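Local atomic coordinates of putative polyprenyl synthetase (Streptomyces coelicolor, PDB entry 3NF2), a protein that probably acts as a prenyltransferase of the FPP/GGPP synthase family, joining isoprenoid diphosphates with the help of magnesium. Residues A151-Y165 against E178-C190. Sequence-based numbering, arbitrary orientation.
Sequences ASRSLIDGQAQDISY and EMEGNKTGALLAC. With SO4 (sulfate ion), chain D.
Asn182 is a knob set in a hole of Ser154, Asp157, Gly158 and Gln161. Its CB lies 3.3 Å from Ser154 O and 3.6 Å from Gly158 CA. CG, anti to its own carbonyl carbon (chi1 -80°), stays close to Ser154 O and sends the amide across Gln161. At the tip, OD1 faces Ser154 CB, while ND2 donates to Gln161 OE1 at 3.0 Å. ND2 donates within its own amide plane, but meets OE1 from the side of the C=O (104°), tilted out of the carbonyl plane. With an alanine in place of Gln161, Asn182 ND2 would probably lose this acceptor and its amide be freer to turn. A CB at Gly158 would crowd Asn182 CB and Lys183 CG. Met179 is the second knob, its SD at the Tyr165 ring edge in a Met-aromatic contact. Lys183 NZ meets Asp162 OD1 on its anti side, in a salt bridge whose short 2.5 Å needs caution. NZ also donates to a sulfate, probably from the crystallisation liquor, consistent with a site for anions such as diphosphate. The axes of 151-165 and 178-190 come within 7.3 Å at 154°, in the mainly helical prenyl synthase fold. Helix 77-98 touches Leu155 and Leu187, helix 203-230 packs on 173-198, and the second subunit meets Arg153 and Ile156.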
loop_
_atom_site.group_PDB
_atom_site.type_symbol
_atom_site.label_atom_id
_atom_site.label_comp_id
_atom_site.label_asym_id
_atom_site.label_seq_id
_atom_site.Cartn_x
_atom_site.Cartn_y
_atom_site.Cartn_z
ATOM N N ALA A 151 4.556 1.439 12.324
ATOM C CA ALA A 151 3.283 2.124 12.518
ATOM C C ALA A 151 2.272 1.787 11.429
ATOM O O ALA A 151 1.067 1.724 11.689
ATOM C CB ALA A 151 3.499 3.610 12.563
ATOM N N SER A 152 2.771 1.589 10.212
ATOM C CA SER A 152 1.921 1.308 9.068
ATOM C C SER A 152 1.433 -0.128 9.124
ATOM O O SER A 152 0.267 -0.382 8.840
ATOM C CB SER A 152 2.657 1.587 7.760
ATOM O OG SER A 152 3.711 0.660 7.598
ATOM N N ARG A 153 2.312 -1.054 9.517
ATOM C CA ARG A 153 1.933 -2.469 9.697
ATOM C C ARG A 153 0.879 -2.567 10.788
ATOM O O ARG A 153 -0.061 -3.375 10.707
ATOM C CB ARG A 153 3.136 -3.353 10.064
ATOM C CG ARG A 153 4.258 -3.398 9.015
ATOM C CD ARG A 153 4.870 -4.783 8.790
ATOM N NE ARG A 153 5.137 -5.516 10.027
ATOM C CZ ARG A 153 4.680 -6.741 10.298
ATOM N NH1 ARG A 153 3.932 -7.395 9.418
ATOM N NH2 ARG A 153 4.985 -7.318 11.455
ATOM N N SER A 154 1.029 -1.703 11.791
ATOM C CA SER A 154 0.111 -1.626 12.912
ATOM C C SER A 154 -1.277 -1.141 12.526
ATOM O O SER A 154 -2.254 -1.748 12.926
ATOM C CB SER A 154 0.695 -0.747 14.013
ATOM O OG SER A 154 1.703 -1.448 14.712
ATOM N N LEU A 155 -1.359 -0.057 11.760
ATOM C CA LEU A 155 -2.632 0.456 11.235
ATOM C C LEU A 155 -3.364 -0.581 10.376
ATOM O O LEU A 155 -4.597 -0.666 10.404
ATOM C CB LEU A 155 -2.369 1.688 10.363
ATOM C CG LEU A 155 -2.081 3.040 11.017
ATOM C CD1 LEU A 155 -1.364 3.923 10.009
ATOM C CD2 LEU A 155 -3.386 3.698 11.456
ATOM N N ILE A 156 -2.599 -1.340 9.588
ATOM C CA ILE A 156 -3.148 -2.433 8.784
ATOM C C ILE A 156 -3.717 -3.514 9.715
ATOM O O ILE A 156 -4.848 -3.982 9.502
ATOM C CB ILE A 156 -2.089 -3.002 7.791
ATOM C CG1 ILE A 156 -1.750 -1.963 6.716
ATOM C CG2 ILE A 156 -2.582 -4.269 7.132
ATOM C CD1 ILE A 156 -0.351 -2.125 6.135
ATOM N N ASP A 157 -2.959 -3.850 10.769
ATOM C CA ASP A 157 -3.406 -4.785 11.818
ATOM C C ASP A 157 -4.699 -4.333 12.459
ATOM O O ASP A 157 -5.603 -5.145 12.665
ATOM C CB ASP A 157 -2.367 -4.940 12.932
ATOM C CG ASP A 157 -1.177 -5.789 12.525
ATOM O OD1 ASP A 157 -0.203 -5.839 13.312
ATOM O OD2 ASP A 157 -1.210 -6.390 11.428
ATOM N N GLY A 158 -4.784 -3.036 12.761
ATOM C CA GLY A 158 -5.952 -2.462 13.418
ATOM C C GLY A 158 -7.188 -2.576 12.562
ATOM O O GLY A 158 -8.262 -2.903 13.060
ATOM N N GLN A 159 -7.011 -2.308 11.274
ATOM C CA GLN A 159 -8.050 -2.503 10.277
ATOM C C GLN A 159 -8.458 -3.976 10.097
ATOM O O GLN A 159 -9.646 -4.266 9.939
ATOM C CB GLN A 159 -7.626 -1.865 8.945
ATOM C CG GLN A 159 -8.691 -1.902 7.861
ATOM C CD GLN A 159 -9.950 -1.137 8.227
ATOM O OE1 GLN A 159 -9.938 -0.276 9.112
ATOM N NE2 GLN A 159 -11.048 -1.445 7.536
ATOM N N ALA A 160 -7.490 -4.896 10.145
ATOM C CA ALA A 160 -7.787 -6.337 10.134
ATOM C C ALA A 160 -8.636 -6.725 11.332
ATOM O O ALA A 160 -9.607 -7.482 11.200
ATOM C CB ALA A 160 -6.498 -7.176 10.113
ATOM N N GLN A 161 -8.270 -6.193 12.496
ATOM C CA GLN A 161 -9.048 -6.382 13.710
ATOM C C GLN A 161 -10.468 -5.834 13.532
ATOM O O GLN A 161 -11.442 -6.503 13.883
ATOM C CB GLN A 161 -8.323 -5.756 14.913
ATOM C CG GLN A 161 -7.141 -6.609 15.381
ATOM C CD GLN A 161 -6.016 -5.842 16.095
ATOM O OE1 GLN A 161 -6.116 -4.643 16.375
ATOM N NE2 GLN A 161 -4.930 -6.555 16.393
ATOM N N ASP A 162 -10.580 -4.643 12.955
ATOM C CA ASP A 162 -11.891 -4.028 12.718
ATOM C C ASP A 162 -12.788 -4.942 11.880
ATOM O O ASP A 162 -13.892 -5.276 12.300
ATOM C CB ASP A 162 -11.747 -2.658 12.061
ATOM C CG ASP A 162 -13.042 -1.876 12.071
ATOM O OD1 ASP A 162 -13.161 -0.949 12.893
ATOM O OD2 ASP A 162 -13.952 -2.191 11.273
ATOM N N ILE A 163 -12.282 -5.364 10.720
ATOM C CA ILE A 163 -12.961 -6.329 9.850
ATOM C C ILE A 163 -13.285 -7.664 10.567
ATOM O O ILE A 163 -14.387 -8.197 10.433
ATOM C CB ILE A 163 -12.148 -6.569 8.543
ATOM C CG1 ILE A 163 -11.993 -5.258 7.769
ATOM C CG2 ILE A 163 -12.814 -7.625 7.655
ATOM C CD1 ILE A 163 -10.977 -5.316 6.646
ATOM N N SER A 164 -12.330 -8.170 11.343
ATOM C CA SER A 164 -12.482 -9.415 12.093
ATOM C C SER A 164 -13.587 -9.372 13.155
ATOM O O SER A 164 -14.134 -10.414 13.511
ATOM C CB SER A 164 -11.151 -9.790 12.753
ATOM O OG SER A 164 -11.208 -11.072 13.333
ATOM N N TYR A 165 -13.914 -8.176 13.645
ATOM C CA TYR A 165 -14.941 -8.015 14.685
ATOM C C TYR A 165 -16.274 -7.468 14.180
ATOM O O TYR A 165 -17.214 -7.329 14.956
ATOM C CB TYR A 165 -14.456 -7.117 15.842
ATOM C CG TYR A 165 -13.137 -7.509 16.501
ATOM C CD1 TYR A 165 -12.815 -8.842 16.748
ATOM C CD2 TYR A 165 -12.239 -6.531 16.921
ATOM C CE1 TYR A 165 -11.617 -9.196 17.358
ATOM C CE2 TYR A 165 -11.036 -6.867 17.529
ATOM C CZ TYR A 165 -10.725 -8.197 17.746
ATOM O OH TYR A 165 -9.525 -8.522 18.358
ATOM N N GLU A 178 -6.339 -2.990 22.177
ATOM C CA GLU A 178 -5.270 -3.274 21.226
ATOM C C GLU A 178 -5.604 -2.801 19.808
ATOM O O GLU A 178 -4.711 -2.373 19.084
ATOM C CB GLU A 178 -4.795 -4.738 21.278
ATOM C CG GLU A 178 -5.703 -5.746 20.623
ATOM C CD GLU A 178 -4.963 -6.985 20.122
ATOM O OE1 GLU A 178 -5.491 -8.104 20.306
ATOM O OE2 GLU A 178 -3.858 -6.846 19.548
ATOM N N MET A 179 -6.886 -2.836 19.439
ATOM C CA MET A 179 -7.338 -2.274 18.164
ATOM C C MET A 179 -7.125 -0.761 18.117
ATOM O O MET A 179 -6.613 -0.221 17.132
ATOM C CB MET A 179 -8.812 -2.611 17.895
ATOM C CG MET A 179 -9.364 -2.015 16.604
ATOM S SD MET A 179 -10.930 -2.770 16.068
ATOM C CE MET A 179 -12.108 -1.679 16.864
ATOM N N GLU A 180 -7.515 -0.082 19.187
ATOM C CA GLU A 180 -7.385 1.371 19.234
ATOM C C GLU A 180 -5.932 1.811 19.301
ATOM O O GLU A 180 -5.586 2.854 18.765
ATOM C CB GLU A 180 -8.228 1.965 20.371
ATOM C CG GLU A 180 -9.718 1.963 20.005
ATOM C CD GLU A 180 -10.588 2.686 21.003
ATOM O OE1 GLU A 180 -11.805 2.745 20.763
ATOM O OE2 GLU A 180 -10.067 3.207 22.009
ATOM N N GLY A 181 -5.094 0.983 19.926
ATOM C CA GLY A 181 -3.655 1.188 19.953
ATOM C C GLY A 181 -3.062 1.058 18.569
ATOM O O GLY A 181 -2.175 1.815 18.196
ATOM N N ASN A 182 -3.514 0.077 17.822
ATOM C CA ASN A 182 -3.093 -0.057 16.457
ATOM C C ASN A 182 -3.581 1.071 15.572
ATOM O O ASN A 182 -2.846 1.624 14.814
ATOM C CB ASN A 182 -3.557 -1.387 15.892
ATOM C CG ASN A 182 -2.690 -2.532 16.298
ATOM O OD1 ASN A 182 -1.504 -2.391 16.492
ATOM N ND2 ASN A 182 -3.279 -3.672 16.419
ATOM N N LYS A 183 -4.846 1.394 15.699
ATOM C CA LYS A 183 -5.485 2.408 14.897
ATOM C C LYS A 183 -5.044 3.821 15.141
ATOM O O LYS A 183 -4.938 4.597 14.238
ATOM C CB LYS A 183 -6.992 2.345 15.046
ATOM C CG LYS A 183 -7.683 1.306 14.240
ATOM C CD LYS A 183 -9.153 1.579 14.206
ATOM C CE LYS A 183 -9.969 0.379 13.800
ATOM N NZ LYS A 183 -11.430 0.581 13.969
ATOM N N THR A 184 -4.844 4.175 16.384
ATOM C CA THR A 184 -4.548 5.542 16.665
ATOM C C THR A 184 -3.233 5.703 17.322
ATOM O O THR A 184 -2.495 6.561 16.991
ATOM C CB THR A 184 -5.627 6.156 17.504
ATOM O OG1 THR A 184 -6.831 6.101 16.770
ATOM C CG2 THR A 184 -5.328 7.564 17.771
ATOM N N GLY A 185 -2.950 4.832 18.253
ATOM C CA GLY A 185 -1.733 4.918 19.003
ATOM C C GLY A 185 -0.439 4.772 18.255
ATOM O O GLY A 185 0.475 5.492 18.500
ATOM N N ALA A 186 -0.380 3.842 17.337
ATOM C CA ALA A 186 0.822 3.532 16.627
ATOM C C ALA A 186 1.352 4.660 15.795
ATOM O O ALA A 186 2.518 4.827 15.687
ATOM C CB ALA A 186 0.624 2.335 15.798
ATOM N N LEU A 187 0.469 5.403 15.177
ATOM C CA LEU A 187 0.861 6.508 14.315
ATOM C C LEU A 187 1.235 7.772 15.102
ATOM O O LEU A 187 2.063 8.574 14.651
ATOM C CB LEU A 187 -0.242 6.822 13.298
ATOM C CG LEU A 187 0.171 7.817 12.213
ATOM C CD1 LEU A 187 1.324 7.259 11.373
ATOM C CD2 LEU A 187 -1.001 8.197 11.343
ATOM N N LEU A 188 0.615 7.960 16.263
ATOM C CA LEU A 188 0.992 9.063 17.150
ATOM C C LEU A 188 2.331 8.782 17.815
ATOM O O LEU A 188 3.118 9.694 18.030
ATOM C CB LEU A 188 -0.106 9.363 18.168
ATOM C CG LEU A 188 -1.217 10.233 17.564
ATOM C CD1 LEU A 188 -2.543 10.111 18.306
ATOM C CD2 LEU A 188 -0.799 11.683 17.496
ATOM N N ALA A 189 2.596 7.504 18.076
ATOM C CA ALA A 189 3.880 7.044 18.590
ATOM C C ALA A 189 4.975 7.358 17.590
ATOM O O ALA A 189 6.045 7.846 17.962
ATOM C CB ALA A 189 3.835 5.555 18.850
ATOM N N CYS A 190 4.685 7.076 16.320
ATOM C CA CYS A 190 5.598 7.353 15.235
ATOM C C CYS A 190 5.806 8.852 15.060
ATOM O O CYS A 190 6.936 9.301 14.946
ATOM C CB CYS A 190 5.113 6.733 13.923
ATOM S SG CYS A 190 6.274 7.016 12.562
HETATM S S SO4 D . -13.188 3.014 12.164
HETATM O O1 SO4 D . -12.035 2.291 11.634
HETATM O O2 SO4 D . -12.970 4.453 12.026
HETATM O O3 SO4 D . -14.387 2.628 11.419
HETATM O O4 SO4 D . -13.367 2.681 13.573
#